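Long-range contacts in L-amino acid deaminase (PDB 5I39), which binds FAD and probably catalyses the oxidative deamination of L-amino acids at the bacterial membrane: residues 94-99 with 377-382; 81-86 with 182-187; 46-51 with 371-376. All coordinates share one frame; numbering follows the deposited sequence.

Interaction 1 of 3, residues 94-99 with 377-382; sequences LLHHLG and MTESPV. With FAD (flavin-adenine dinucleotide), chain B.
Leu95 lays its two methyl branches along segment 377-382 of helix 376-392 in different places: CD2 presses on the aliphatic part and carboxyl carbon of Glu379, 3.5 Å from Glu379 CD, while CD1 reaches Val382 CG1. With CG anti to the backbone N (chi1 -169°), the fork swings across to bridge these two residues. His96 follows with the one polar bond across the interface: NE2 gives its proton to Glu379 OE2 at 2.7 Å, on the carboxylate's anti lone pair, and the acceptor sits slightly out of the ring plane, the ring and carboxylate planes standing 71° apart. Glu379 OE1 is hydrogen-bonded to Thr373 OG1, and His96 ND1 to the backbone O of Ile84, so both groups are held at two points. Over one face of the imidazole lies the methyl of Thr378, a CH-pi contact with CG2 4.2 Å from the ring centroid; Thr378 OG1 turns instead to flavin O2, 2.7 Å away. Leu98 adds only CB, against Val382 CG2. At Gly99 the backbones come close, CA lying 3.4 Å from Thr378 O in a CA-H...O contact. The axes of the two segments cross at 84° and come within 7.4 Å, and helix 47-58 packs against Met377 and Ser380.

Interaction 2 of 3, residues 81-86 with 182-187; sequences GQAISY and GSFDPE. With FAD (flavin-adenine dinucleotide), chain B.
Three backbone hydrogen bonds join Gly81 and Ala83 to Gly182 and Phe184. Ala83 and Gly182 form an antiparallel hydrogen-bonded pair, Ala83 N giving to Gly182 O and Gly182 N returning to Ala83 O, both at 2.9 Å. The next bond along, from Phe184 N to Gly81 O, is 3.0 Å long; the same Gly81 oxygen also takes a CA-H...O contact from Ser183. Between them, Gln82 and Ser183 make the non-hydrogen-bonded pair, so the peptide groups of Gln82 can face the cofactor: its O accepts from flavin N3 at 2.8 Å, nearly straight at 169°, and its N joins Gly81 N in gripping flavin O4. Two N-H groups on one carbonyl would probably help draw electron density toward that end of the ring. The Gln82 amide itself goes elsewhere, its OE1 held by Arg121 and Asn276. Packing comes last. The Phe184 ring lies obliquely against the 81-83 backbone, with CD1 3.4 Å from Gly81 O and CZ 3.7 Å from Ala83 CB. Flavin O2 lies at the ring's edge, near its plane, and Met377 and Thr378 of helix 376-392 also touch the ring. Strand 182-183 also pairs antiparallel with strand 117-123 in the larger mixed sheet. A sheet-edge backbone reading the pyrimidine side of the isoalloxazine fits the flavin site of this DAO-type oxidoreductase family.

Interaction 3 of 3, residues 46-51 with 371-376; sequences GILGIM and TATGWG. With FAD (flavin-adenine dinucleotide), chain B; EDO (1,2-ethanediol), chain K.
Leu48 overlaps the 371-376 loop with both methyls: CD1 rests 3.9 Å from Thr373 CG2 and a little farther from Thr371 CA, while CD2 lies over Gly376 O. It sits in the first turn of helix 47-58 of a Rossmann-type dinucleotide-binding fold, where strand 40-43 leads into that helix through a glycine-rich turn consistent with GxGxxG. CG stands anti to the carbonyl carbon (chi1 -64°), which carries the fork out from the helix start toward the loop. Ile47 adds CG2, near Gly376 O and FAD O5'. No hydrogen bond crosses between the segments; the cofactor supplies the polar link instead. Leu48 N, at the helix N-terminus, gives to phosphate oxygen O1P at 3.1 Å, and the helix end would probably help offset the phosphate's charge. Farther along FAD, ribityl O3' gives to Thr373 O and receives from Gly376 N, each at 2.8 Å. The loop is shaped by an ST turn, Thr373 OG1 accepting from Trp375 N. Trp375 makes an edge-to-face contact with His96. Over one face of its indole sits a bound ethanediol, probably from the crystallisation liquor, whose O1 lies 3.1 Å above the plane and bonds Gly374 O.

How the interactions relate
All three contacts are buried, and all touch FAD, each bonding a different part of it. Interaction 3 holds one phosphate and the ribityl chain at the nucleotide-binding fold, interaction 1 reaches flavin O2 from helix 376-392, and interaction 2 takes the N3 and O4 side from the larger mixed sheet. Their chemistry differs accordingly: backbone pairing in interaction 2, methyl packing in interaction 3, and a mix of apolar side chains and one His-carboxylate bond in interaction 1. Segments 371-376 and 377-382 are consecutive, so interactions 1 and 3 share the start of one helix. Side chains tie the rest together: Met377 packs on Ile47, and Trp375 on Ile84.

Interaction 1 of 3, residues 94-99 with 377-382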
loop_
_atom_site.group_PDB
_atom_site.type_symbol
_atom_site.label_atom_id
_atom_site.label_comp_id
_atom_site.label_asym_id
_atom_site.label_seq_id
_atom_site.Cartn_x
_atom_site.Cartn_y
_atom_site.Cartn_z
ATOM N N LEU A 94 4.915 8.913 11.101
ATOM C CA LEU A 94 3.546 9.410 11.275
ATOM C C LEU A 94 2.649 9.076 10.083
ATOM O O LEU A 94 1.473 8.791 10.249
ATOM C CB LEU A 94 3.528 10.905 11.591
ATOM C CG LEU A 94 3.997 11.262 13.004
ATOM C CD1 LEU A 94 4.092 12.772 13.141
ATOM C CD2 LEU A 94 3.088 10.696 14.092
ATOM N N LEU A 95 3.215 9.083 8.884
ATOM C CA LEU A 95 2.480 8.649 7.709
ATOM C C LEU A 95 1.897 7.238 7.918
ATOM O O LEU A 95 0.742 6.971 7.581
ATOM C CB LEU A 95 3.403 8.698 6.493
ATOM C CG LEU A 95 2.773 8.536 5.117
ATOM C CD1 LEU A 95 1.907 9.728 4.748
ATOM C CD2 LEU A 95 3.872 8.367 4.088
ATOM N N HIS A 96 2.698 6.358 8.512
ATOM C CA HIS A 96 2.259 4.993 8.819
ATOM C C HIS A 96 1.366 4.886 10.052
ATOM O O HIS A 96 0.393 4.133 10.053
ATOM C CB HIS A 96 3.470 4.087 8.959
ATOM C CG HIS A 96 4.139 3.813 7.658
ATOM N ND1 HIS A 96 4.510 2.548 7.273
ATOM C CD2 HIS A 96 4.454 4.631 6.629
ATOM C CE1 HIS A 96 5.051 2.600 6.072
ATOM N NE2 HIS A 96 5.022 3.852 5.654
ATOM N N HIS A 97 1.704 5.633 11.094
ATOM C CA HIS A 97 0.960 5.622 12.356
ATOM C C HIS A 97 -0.468 6.134 12.135
ATOM O O HIS A 97 -1.444 5.503 12.559
ATOM C CB HIS A 97 1.728 6.488 13.353
ATOM C CG HIS A 97 1.215 6.456 14.751
ATOM N ND1 HIS A 97 1.264 5.329 15.545
ATOM C CD2 HIS A 97 0.714 7.448 15.524
ATOM C CE1 HIS A 97 0.791 5.633 16.743
ATOM N NE2 HIS A 97 0.450 6.908 16.754
ATOM N N LEU A 98 -0.580 7.270 11.453
ATOM C CA LEU A 98 -1.884 7.820 11.075
ATOM C C LEU A 98 -2.567 6.984 9.986
ATOM O O LEU A 98 -3.786 6.861 9.977
ATOM C CB LEU A 98 -1.760 9.280 10.623
ATOM C CG LEU A 98 -1.694 10.357 11.709
ATOM C CD1 LEU A 98 -0.524 10.170 12.659
ATOM C CD2 LEU A 98 -1.631 11.726 11.054
ATOM N N GLY A 99 -1.787 6.425 9.066
ATOM C CA GLY A 99 -2.339 5.542 8.042
ATOM C C GLY A 99 -3.095 4.371 8.649
ATOM O O GLY A 99 -4.235 4.096 8.275
HETATM N N MSE A 377 -0.180 0.976 0.364
HETATM C CA MSE A 377 -1.451 0.542 0.943
HETATM C C MSE A 377 -1.612 1.162 2.315
HETATM O O MSE A 377 -2.631 1.798 2.605
HETATM C CB MSE A 377 -1.577 -0.976 1.028
HETATM C CG MSE A 377 -1.643 -1.681 -0.324
HETATM SE SE MSE A 377 -3.198 -1.155 -1.406
HETATM C CE MSE A 377 -4.627 -1.639 -0.147
ATOM N N THR A 378 -0.590 0.994 3.153
ATOM C CA THR A 378 -0.570 1.535 4.511
ATOM C C THR A 378 -0.719 3.055 4.544
ATOM O O THR A 378 -1.483 3.600 5.344
ATOM C CB THR A 378 0.760 1.163 5.197
ATOM O OG1 THR A 378 0.886 -0.258 5.256
ATOM C CG2 THR A 378 0.840 1.710 6.622
ATOM N N GLU A 379 0.053 3.722 3.691
ATOM C CA GLU A 379 0.160 5.175 3.705
ATOM C C GLU A 379 -1.023 5.885 3.068
ATOM O O GLU A 379 -1.282 7.046 3.392
ATOM C CB GLU A 379 1.424 5.591 2.960
ATOM C CG GLU A 379 2.704 5.113 3.623
ATOM C CD GLU A 379 3.921 5.174 2.720
ATOM O OE1 GLU A 379 3.780 5.441 1.510
ATOM O OE2 GLU A 379 5.035 4.936 3.235
ATOM N N SER A 380 -1.728 5.198 2.168
ATOM C CA SER A 380 -2.689 5.829 1.259
ATOM C C SER A 380 -3.707 6.788 1.890
ATOM O O SER A 380 -3.954 7.832 1.313
ATOM C CB SER A 380 -3.402 4.790 0.385
ATOM O OG SER A 380 -4.107 3.829 1.151
ATOM N N PRO A 381 -4.304 6.458 3.056
ATOM C CA PRO A 381 -5.289 7.418 3.584
ATOM C C PRO A 381 -4.685 8.785 3.900
ATOM O O PRO A 381 -5.357 9.807 3.780
ATOM C CB PRO A 381 -5.783 6.743 4.870
ATOM C CG PRO A 381 -5.486 5.296 4.674
ATOM C CD PRO A 381 -4.180 5.291 3.944
ATOM N N VAL A 382 -3.422 8.796 4.306
ATOM C CA VAL A 382 -2.741 10.035 4.661
ATOM C C VAL A 382 -2.063 10.663 3.446
ATOM O O VAL A 382 -2.141 11.877 3.267
ATOM C CB VAL A 382 -1.739 9.823 5.812
ATOM C CG1 VAL A 382 -1.124 11.153 6.232
ATOM C CG2 VAL A 382 -2.422 9.183 7.011
HETATM P PA FAD B . -0.542 0.867 -8.655
HETATM O O1A FAD B . 0.477 0.068 -9.475
HETATM O O2A FAD B . -1.481 0.013 -7.824
HETATM O O5B FAD B . -1.479 1.756 -9.584
HETATM C C5B FAD B . -0.972 2.659 -10.556
HETATM C C4B FAD B . -1.945 2.593 -11.719
HETATM O O4B FAD B . -1.589 3.609 -12.678
HETATM C C3B FAD B . -1.877 1.249 -12.447
HETATM O O3B FAD B . -3.144 0.596 -12.375
HETATM C C2B FAD B . -1.454 1.654 -13.868
HETATM O O2B FAD B . -2.016 0.815 -14.895
HETATM C C1B FAD B . -1.914 3.098 -13.953
HETATM N N9A FAD B . -1.208 3.935 -14.929
HETATM C C8A FAD B . 0.096 4.078 -15.052
HETATM N N7A FAD B . 0.416 4.972 -16.012
HETATM C C5A FAD B . -0.749 5.382 -16.496
HETATM C C6A FAD B . -1.171 6.315 -17.536
HETATM N N6A FAD B . -0.255 6.988 -18.261
HETATM N N1A FAD B . -2.490 6.493 -17.750
HETATM C C2A FAD B . -3.412 5.850 -17.022
HETATM N N3A FAD B . -3.108 4.962 -16.068
HETATM C C4A FAD B . -1.822 4.719 -15.784
HETATM N N1 FAD B . 2.333 -1.901 0.853
HETATM C C2 FAD B . 1.915 -2.033 2.115
HETATM O O2 FAD B . 1.481 -1.020 2.694
HETATM N N3 FAD B . 1.967 -3.231 2.747
HETATM C C4 FAD B . 2.450 -4.351 2.198
HETATM O O4 FAD B . 2.450 -5.409 2.811
HETATM C C4X FAD B . 2.953 -4.290 0.819
HETATM N N5 FAD B . 3.515 -5.350 0.178
HETATM C C5X FAD B . 3.786 -5.273 -1.129
HETATM C C6 FAD B . 4.157 -6.404 -1.861
HETATM C C7 FAD B . 4.382 -6.354 -3.233
HETATM C C7M FAD B . 4.731 -7.605 -4.006
HETATM C C8 FAD B . 4.248 -5.073 -3.942
HETATM C C8M FAD B . 4.446 -4.968 -5.436
HETATM C C9 FAD B . 3.900 -3.937 -3.209
HETATM C C9A FAD B . 3.670 -3.985 -1.839
HETATM N N10 FAD B . 3.323 -2.843 -1.107
HETATM C C10 FAD B . 2.839 -2.960 0.194
HETATM C "C1'" FAD B . 3.275 -1.537 -1.732
HETATM C "C2'" FAD B . 1.937 -1.163 -2.265
HETATM O "O2'" FAD B . 1.356 -2.301 -2.893
HETATM C "C3'" FAD B . 2.151 -0.019 -3.251
HETATM O "O3'" FAD B . 2.958 1.037 -2.666
HETATM C "C4'" FAD B . 0.860 0.608 -3.723
HETATM O "O4'" FAD B . -0.046 -0.411 -4.184
HETATM C "C5'" FAD B . 1.150 1.586 -4.847
HETATM O "O5'" FAD B . -0.114 2.092 -5.279
HETATM P P FAD B . -0.172 2.981 -6.632
HETATM O O1P FAD B . -1.595 3.421 -6.794
HETATM O O2P FAD B . 0.945 4.002 -6.612
HETATM O O3P FAD B . 0.293 1.930 -7.781
#

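Interaction 2 of 3, residues 81-86 with 182-187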
loop_
_atom_site.group_PDB
_atom_site.type_symbol
_atom_site.label_atom_id
_atom_site.label_comp_id
_atom_site.label_asym_id
_atom_site.label_seq_id
_atom_site.Cartn_x
_atom_site.Cartn_y
_atom_site.Cartn_z
ATOM N N GLY A 81 0.368 -7.482 2.399
ATOM C CA GLY A 81 -0.840 -7.128 3.146
ATOM C C GLY A 81 -0.709 -6.708 4.587
ATOM O O GLY A 81 -1.667 -6.850 5.340
ATOM N N GLN A 82 0.441 -6.159 4.969
ATOM C CA GLN A 82 0.620 -5.666 6.333
ATOM C C GLN A 82 0.688 -4.142 6.365
ATOM O O GLN A 82 1.286 -3.509 5.489
ATOM C CB GLN A 82 1.847 -6.293 6.999
ATOM C CG GLN A 82 3.195 -5.939 6.393
ATOM C CD GLN A 82 4.331 -6.729 7.019
ATOM O OE1 GLN A 82 4.209 -7.240 8.138
ATOM N NE2 GLN A 82 5.447 -6.828 6.309
ATOM N N ALA A 83 0.052 -3.573 7.384
ATOM C CA ALA A 83 0.064 -2.137 7.638
ATOM C C ALA A 83 0.821 -1.923 8.936
ATOM O O ALA A 83 0.300 -2.183 10.025
ATOM C CB ALA A 83 -1.349 -1.580 7.718
ATOM N N ILE A 84 2.073 -1.484 8.810
ATOM C CA ILE A 84 2.990 -1.436 9.947
ATOM C C ILE A 84 3.721 -0.108 10.014
ATOM O O ILE A 84 3.973 0.529 8.987
ATOM C CB ILE A 84 4.006 -2.617 9.939
ATOM C CG1 ILE A 84 5.073 -2.476 8.837
ATOM C CG2 ILE A 84 3.265 -3.942 9.823
ATOM C CD1 ILE A 84 6.172 -3.520 8.902
ATOM N N SER A 85 4.060 0.292 11.237
ATOM C CA SER A 85 5.004 1.385 11.471
ATOM C C SER A 85 6.373 0.898 11.947
ATOM O O SER A 85 7.275 1.717 12.111
ATOM C CB SER A 85 4.439 2.365 12.496
ATOM O OG SER A 85 4.293 1.744 13.761
ATOM N N TYR A 86 6.538 -0.416 12.128
ATOM C CA TYR A 86 7.754 -0.989 12.725
ATOM C C TYR A 86 9.014 -0.565 11.973
ATOM O O TYR A 86 9.085 -0.725 10.757
ATOM C CB TYR A 86 7.667 -2.520 12.744
ATOM C CG TYR A 86 8.524 -3.202 13.790
ATOM C CD1 TYR A 86 8.315 -2.962 15.142
ATOM C CD2 TYR A 86 9.491 -4.148 13.436
ATOM C CE1 TYR A 86 9.071 -3.601 16.110
ATOM C CE2 TYR A 86 10.250 -4.795 14.401
ATOM C CZ TYR A 86 10.036 -4.514 15.732
ATOM O OH TYR A 86 10.766 -5.154 16.689
ATOM N N GLY A 182 -1.854 -3.677 11.160
ATOM C CA GLY A 182 -2.986 -3.950 10.302
ATOM C C GLY A 182 -2.735 -5.067 9.319
ATOM O O GLY A 182 -1.591 -5.374 8.976
ATOM N N SER A 183 -3.832 -5.645 8.852
ATOM C CA SER A 183 -3.841 -6.646 7.801
ATOM C C SER A 183 -4.904 -6.258 6.788
ATOM O O SER A 183 -5.995 -5.856 7.174
ATOM C CB SER A 183 -4.194 -7.999 8.407
ATOM O OG SER A 183 -4.378 -8.998 7.423
ATOM N N PHE A 184 -4.584 -6.381 5.505
ATOM C CA PHE A 184 -5.569 -6.212 4.426
ATOM C C PHE A 184 -5.210 -7.176 3.309
ATOM O O PHE A 184 -4.039 -7.492 3.105
ATOM C CB PHE A 184 -5.750 -4.750 3.916
ATOM C CG PHE A 184 -4.524 -3.861 4.008
ATOM C CD1 PHE A 184 -3.233 -4.333 3.759
ATOM C CD2 PHE A 184 -4.677 -2.504 4.296
ATOM C CE1 PHE A 184 -2.135 -3.489 3.846
ATOM C CE2 PHE A 184 -3.580 -1.659 4.378
ATOM C CZ PHE A 184 -2.309 -2.154 4.160
ATOM N N ASP A 185 -6.228 -7.646 2.596
ATOM C CA ASP A 185 -6.048 -8.734 1.634
ATOM C C ASP A 185 -6.110 -8.174 0.213
ATOM O O ASP A 185 -7.072 -7.485 -0.137
ATOM C CB ASP A 185 -7.125 -9.807 1.814
ATOM C CG ASP A 185 -7.203 -10.353 3.238
ATOM O OD1 ASP A 185 -6.262 -10.160 4.040
ATOM O OD2 ASP A 185 -8.234 -10.984 3.558
ATOM N N PRO A 186 -5.110 -8.495 -0.631
ATOM C CA PRO A 186 -5.049 -7.876 -1.958
ATOM C C PRO A 186 -6.125 -8.317 -2.950
ATOM O O PRO A 186 -6.324 -7.651 -3.959
ATOM C CB PRO A 186 -3.650 -8.248 -2.441
ATOM C CG PRO A 186 -3.352 -9.527 -1.748
ATOM C CD PRO A 186 -3.948 -9.367 -0.386
ATOM N N GLU A 187 -6.841 -9.394 -2.646
ATOM C CA GLU A 187 -7.958 -9.815 -3.479
ATOM C C GLU A 187 -9.201 -8.947 -3.269
ATOM O O GLU A 187 -10.148 -9.055 -4.048
ATOM C CB GLU A 187 -8.307 -11.278 -3.214
ATOM C CG GLU A 187 -7.177 -12.255 -3.522
ATOM C CD GLU A 187 -6.072 -12.290 -2.479
ATOM O OE1 GLU A 187 -6.350 -12.043 -1.284
ATOM O OE2 GLU A 187 -4.914 -12.550 -2.865
HETATM P PA FAD B . -0.542 0.867 -8.655
HETATM O O1A FAD B . 0.477 0.068 -9.475
HETATM O O2A FAD B . -1.481 0.013 -7.824
HETATM O O5B FAD B . -1.479 1.756 -9.584
HETATM C C5B FAD B . -0.972 2.659 -10.556
HETATM C C4B FAD B . -1.945 2.593 -11.719
HETATM O O4B FAD B . -1.589 3.609 -12.678
HETATM C C3B FAD B . -1.877 1.249 -12.447
HETATM O O3B FAD B . -3.144 0.596 -12.375
HETATM C C2B FAD B . -1.454 1.654 -13.868
HETATM O O2B FAD B . -2.016 0.815 -14.895
HETATM C C1B FAD B . -1.914 3.098 -13.953
HETATM N N9A FAD B . -1.208 3.935 -14.929
HETATM C C8A FAD B . 0.096 4.078 -15.052
HETATM N N7A FAD B . 0.416 4.972 -16.012
HETATM C C5A FAD B . -0.749 5.382 -16.496
HETATM C C6A FAD B . -1.171 6.315 -17.536
HETATM N N6A FAD B . -0.255 6.988 -18.261
HETATM N N1A FAD B . -2.490 6.493 -17.750
HETATM C C2A FAD B . -3.412 5.850 -17.022
HETATM N N3A FAD B . -3.108 4.962 -16.068
HETATM C C4A FAD B . -1.822 4.719 -15.784
HETATM N N1 FAD B . 2.333 -1.901 0.853
HETATM C C2 FAD B . 1.915 -2.033 2.115
HETATM O O2 FAD B . 1.481 -1.020 2.694
HETATM N N3 FAD B . 1.967 -3.231 2.747
HETATM C C4 FAD B . 2.450 -4.351 2.198
HETATM O O4 FAD B . 2.450 -5.409 2.811
HETATM C C4X FAD B . 2.953 -4.290 0.819
HETATM N N5 FAD B . 3.515 -5.350 0.178
HETATM C C5X FAD B . 3.786 -5.273 -1.129
HETATM C C6 FAD B . 4.157 -6.404 -1.861
HETATM C C7 FAD B . 4.382 -6.354 -3.233
HETATM C C7M FAD B . 4.731 -7.605 -4.006
HETATM C C8 FAD B . 4.248 -5.073 -3.942
HETATM C C8M FAD B . 4.446 -4.968 -5.436
HETATM C C9 FAD B . 3.900 -3.937 -3.209
HETATM C C9A FAD B . 3.670 -3.985 -1.839
HETATM N N10 FAD B . 3.323 -2.843 -1.107
HETATM C C10 FAD B . 2.839 -2.960 0.194
HETATM C "C1'" FAD B . 3.275 -1.537 -1.732
HETATM C "C2'" FAD B . 1.937 -1.163 -2.265
HETATM O "O2'" FAD B . 1.356 -2.301 -2.893
HETATM C "C3'" FAD B . 2.151 -0.019 -3.251
HETATM O "O3'" FAD B . 2.958 1.037 -2.666
HETATM C "C4'" FAD B . 0.860 0.608 -3.723
HETATM O "O4'" FAD B . -0.046 -0.411 -4.184
HETATM C "C5'" FAD B . 1.150 1.586 -4.847
HETATM O "O5'" FAD B . -0.114 2.092 -5.279
HETATM P P FAD B . -0.172 2.981 -6.632
HETATM O O1P FAD B . -1.595 3.421 -6.794
HETATM O O2P FAD B . 0.945 4.002 -6.612
HETATM O O3P FAD B . 0.293 1.930 -7.781
#

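Interaction 3 of 3, residues 46-51 with 371-376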
loop_
_atom_site.group_PDB
_atom_site.type_symbol
_atom_site.label_atom_id
_atom_site.label_comp_id
_atom_site.label_asym_id
_atom_site.label_seq_id
_atom_site.Cartn_x
_atom_site.Cartn_y
_atom_site.Cartn_z
ATOM N N GLY A 46 -4.884 2.823 -9.089
ATOM C CA GLY A 46 -4.407 2.039 -7.951
ATOM C C GLY A 46 -4.878 2.698 -6.668
ATOM O O GLY A 46 -5.673 3.644 -6.684
ATOM N N ILE A 47 -4.363 2.221 -5.542
ATOM C CA ILE A 47 -4.798 2.734 -4.250
ATOM C C ILE A 47 -4.519 4.231 -4.103
ATOM O O ILE A 47 -5.316 4.944 -3.517
ATOM C CB ILE A 47 -4.185 1.926 -3.077
ATOM C CG1 ILE A 47 -4.922 2.194 -1.756
ATOM C CG2 ILE A 47 -2.693 2.188 -2.921
ATOM C CD1 ILE A 47 -6.328 1.630 -1.695
ATOM N N LEU A 48 -3.399 4.712 -4.628
ATOM C CA LEU A 48 -3.055 6.112 -4.416
ATOM C C LEU A 48 -3.974 7.035 -5.210
ATOM O O LEU A 48 -4.473 8.024 -4.668
ATOM C CB LEU A 48 -1.574 6.363 -4.691
ATOM C CG LEU A 48 -0.630 5.627 -3.723
ATOM C CD1 LEU A 48 0.811 6.023 -3.995
ATOM C CD2 LEU A 48 -0.952 5.876 -2.255
ATOM N N GLY A 49 -4.257 6.699 -6.463
ATOM C CA GLY A 49 -5.196 7.492 -7.259
ATOM C C GLY A 49 -6.613 7.435 -6.709
ATOM O O GLY A 49 -7.295 8.460 -6.619
ATOM N N ILE A 50 -7.053 6.236 -6.332
ATOM C CA ILE A 50 -8.392 6.050 -5.779
ATOM C C ILE A 50 -8.576 6.825 -4.472
ATOM O O ILE A 50 -9.570 7.541 -4.305
ATOM C CB ILE A 50 -8.698 4.555 -5.558
ATOM C CG1 ILE A 50 -8.853 3.840 -6.907
ATOM C CG2 ILE A 50 -9.972 4.363 -4.739
ATOM C CD1 ILE A 50 -8.727 2.335 -6.822
HETATM N N MSE A 51 -7.631 6.680 -3.545
HETATM C CA MSE A 51 -7.758 7.326 -2.234
HETATM C C MSE A 51 -7.671 8.829 -2.375
HETATM O O MSE A 51 -8.402 9.562 -1.699
HETATM C CB MSE A 51 -6.720 6.789 -1.250
HETATM C CG MSE A 51 -6.926 5.303 -0.927
HETATM SE SE MSE A 51 -8.675 4.869 -0.159
HETATM C CE MSE A 51 -8.377 5.793 1.549
ATOM N N THR A 371 3.427 8.947 -5.451
ATOM C CA THR A 371 3.996 7.727 -6.014
ATOM C C THR A 371 5.264 7.288 -5.273
ATOM O O THR A 371 5.581 7.791 -4.190
ATOM C CB THR A 371 4.246 7.925 -7.540
ATOM O OG1 THR A 371 4.255 6.662 -8.210
ATOM C CG2 THR A 371 5.544 8.673 -7.834
ATOM N N ALA A 372 5.956 6.318 -5.865
ATOM C CA ALA A 372 7.307 5.920 -5.465
ATOM C C ALA A 372 7.370 5.389 -4.040
ATOM O O ALA A 372 8.295 5.705 -3.301
ATOM C CB ALA A 372 8.299 7.070 -5.659
ATOM N N THR A 373 6.395 4.567 -3.666
ATOM C CA THR A 373 6.365 4.016 -2.321
ATOM C C THR A 373 6.260 2.497 -2.314
ATOM O O THR A 373 5.539 1.900 -3.116
ATOM C CB THR A 373 5.248 4.650 -1.468
ATOM O OG1 THR A 373 5.277 4.058 -0.168
ATOM C CG2 THR A 373 3.868 4.476 -2.088
ATOM N N GLY A 374 6.979 1.895 -1.368
ATOM C CA GLY A 374 6.869 0.472 -1.065
ATOM C C GLY A 374 5.845 0.153 0.013
ATOM O O GLY A 374 5.710 -1.001 0.398
ATOM N N TRP A 375 5.113 1.169 0.482
ATOM C CA TRP A 375 4.154 1.030 1.577
ATOM C C TRP A 375 2.861 1.800 1.284
ATOM O O TRP A 375 2.196 2.290 2.199
ATOM C CB TRP A 375 4.783 1.533 2.878
ATOM C CG TRP A 375 5.888 0.678 3.383
ATOM C CD1 TRP A 375 7.222 0.947 3.337
ATOM C CD2 TRP A 375 5.756 -0.588 4.028
ATOM N NE1 TRP A 375 7.932 -0.076 3.913
ATOM C CE2 TRP A 375 7.054 -1.036 4.338
ATOM C CE3 TRP A 375 4.662 -1.394 4.366
ATOM C CZ2 TRP A 375 7.294 -2.255 4.985
ATOM C CZ3 TRP A 375 4.897 -2.607 5.005
ATOM C CH2 TRP A 375 6.203 -3.026 5.302
ATOM N N GLY A 376 2.492 1.882 0.010
ATOM C CA GLY A 376 1.365 2.703 -0.409
ATOM C C GLY A 376 0.025 2.268 0.140
ATOM O O GLY A 376 -0.834 3.107 0.362
HETATM P PA FAD B . -0.542 0.867 -8.655
HETATM O O1A FAD B . 0.477 0.068 -9.475
HETATM O O2A FAD B . -1.481 0.013 -7.824
HETATM O O5B FAD B . -1.479 1.756 -9.584
HETATM C C5B FAD B . -0.972 2.659 -10.556
HETATM C C4B FAD B . -1.945 2.593 -11.719
HETATM O O4B FAD B . -1.589 3.609 -12.678
HETATM C C3B FAD B . -1.877 1.249 -12.447
HETATM O O3B FAD B . -3.144 0.596 -12.375
HETATM C C2B FAD B . -1.454 1.654 -13.868
HETATM O O2B FAD B . -2.016 0.815 -14.895
HETATM C C1B FAD B . -1.914 3.098 -13.953
HETATM N N9A FAD B . -1.208 3.935 -14.929
HETATM C C8A FAD B . 0.096 4.078 -15.052
HETATM N N7A FAD B . 0.416 4.972 -16.012
HETATM C C5A FAD B . -0.749 5.382 -16.496
HETATM C C6A FAD B . -1.171 6.315 -17.536
HETATM N N6A FAD B . -0.255 6.988 -18.261
HETATM N N1A FAD B . -2.490 6.493 -17.750
HETATM C C2A FAD B . -3.412 5.850 -17.022
HETATM N N3A FAD B . -3.108 4.962 -16.068
HETATM C C4A FAD B . -1.822 4.719 -15.784
HETATM N N1 FAD B . 2.333 -1.901 0.853
HETATM C C2 FAD B . 1.915 -2.033 2.115
HETATM O O2 FAD B . 1.481 -1.020 2.694
HETATM N N3 FAD B . 1.967 -3.231 2.747
HETATM C C4 FAD B . 2.450 -4.351 2.198
HETATM O O4 FAD B . 2.450 -5.409 2.811
HETATM C C4X FAD B . 2.953 -4.290 0.819
HETATM N N5 FAD B . 3.515 -5.350 0.178
HETATM C C5X FAD B . 3.786 -5.273 -1.129
HETATM C C6 FAD B . 4.157 -6.404 -1.861
HETATM C C7 FAD B . 4.382 -6.354 -3.233
HETATM C C7M FAD B . 4.731 -7.605 -4.006
HETATM C C8 FAD B . 4.248 -5.073 -3.942
HETATM C C8M FAD B . 4.446 -4.968 -5.436
HETATM C C9 FAD B . 3.900 -3.937 -3.209
HETATM C C9A FAD B . 3.670 -3.985 -1.839
HETATM N N10 FAD B . 3.323 -2.843 -1.107
HETATM C C10 FAD B . 2.839 -2.960 0.194
HETATM C "C1'" FAD B . 3.275 -1.537 -1.732
HETATM C "C2'" FAD B . 1.937 -1.163 -2.265
HETATM O "O2'" FAD B . 1.356 -2.301 -2.893
HETATM C "C3'" FAD B . 2.151 -0.019 -3.251
HETATM O "O3'" FAD B . 2.958 1.037 -2.666
HETATM C "C4'" FAD B . 0.860 0.608 -3.723
HETATM O "O4'" FAD B . -0.046 -0.411 -4.184
HETATM C "C5'" FAD B . 1.150 1.586 -4.847
HETATM O "O5'" FAD B . -0.114 2.092 -5.279
HETATM P P FAD B . -0.172 2.981 -6.632
HETATM O O1P FAD B . -1.595 3.421 -6.794
HETATM O O2P FAD B . 0.945 4.002 -6.612
HETATM O O3P FAD B . 0.293 1.930 -7.781
HETATM C C1 EDO K . 6.575 -3.945 0.880
HETATM O O1 EDO K . 5.766 -3.431 1.946
HETATM C C2 EDO K . 8.025 -3.498 1.051
HETATM O O2 EDO K . 8.897 -4.271 0.210
#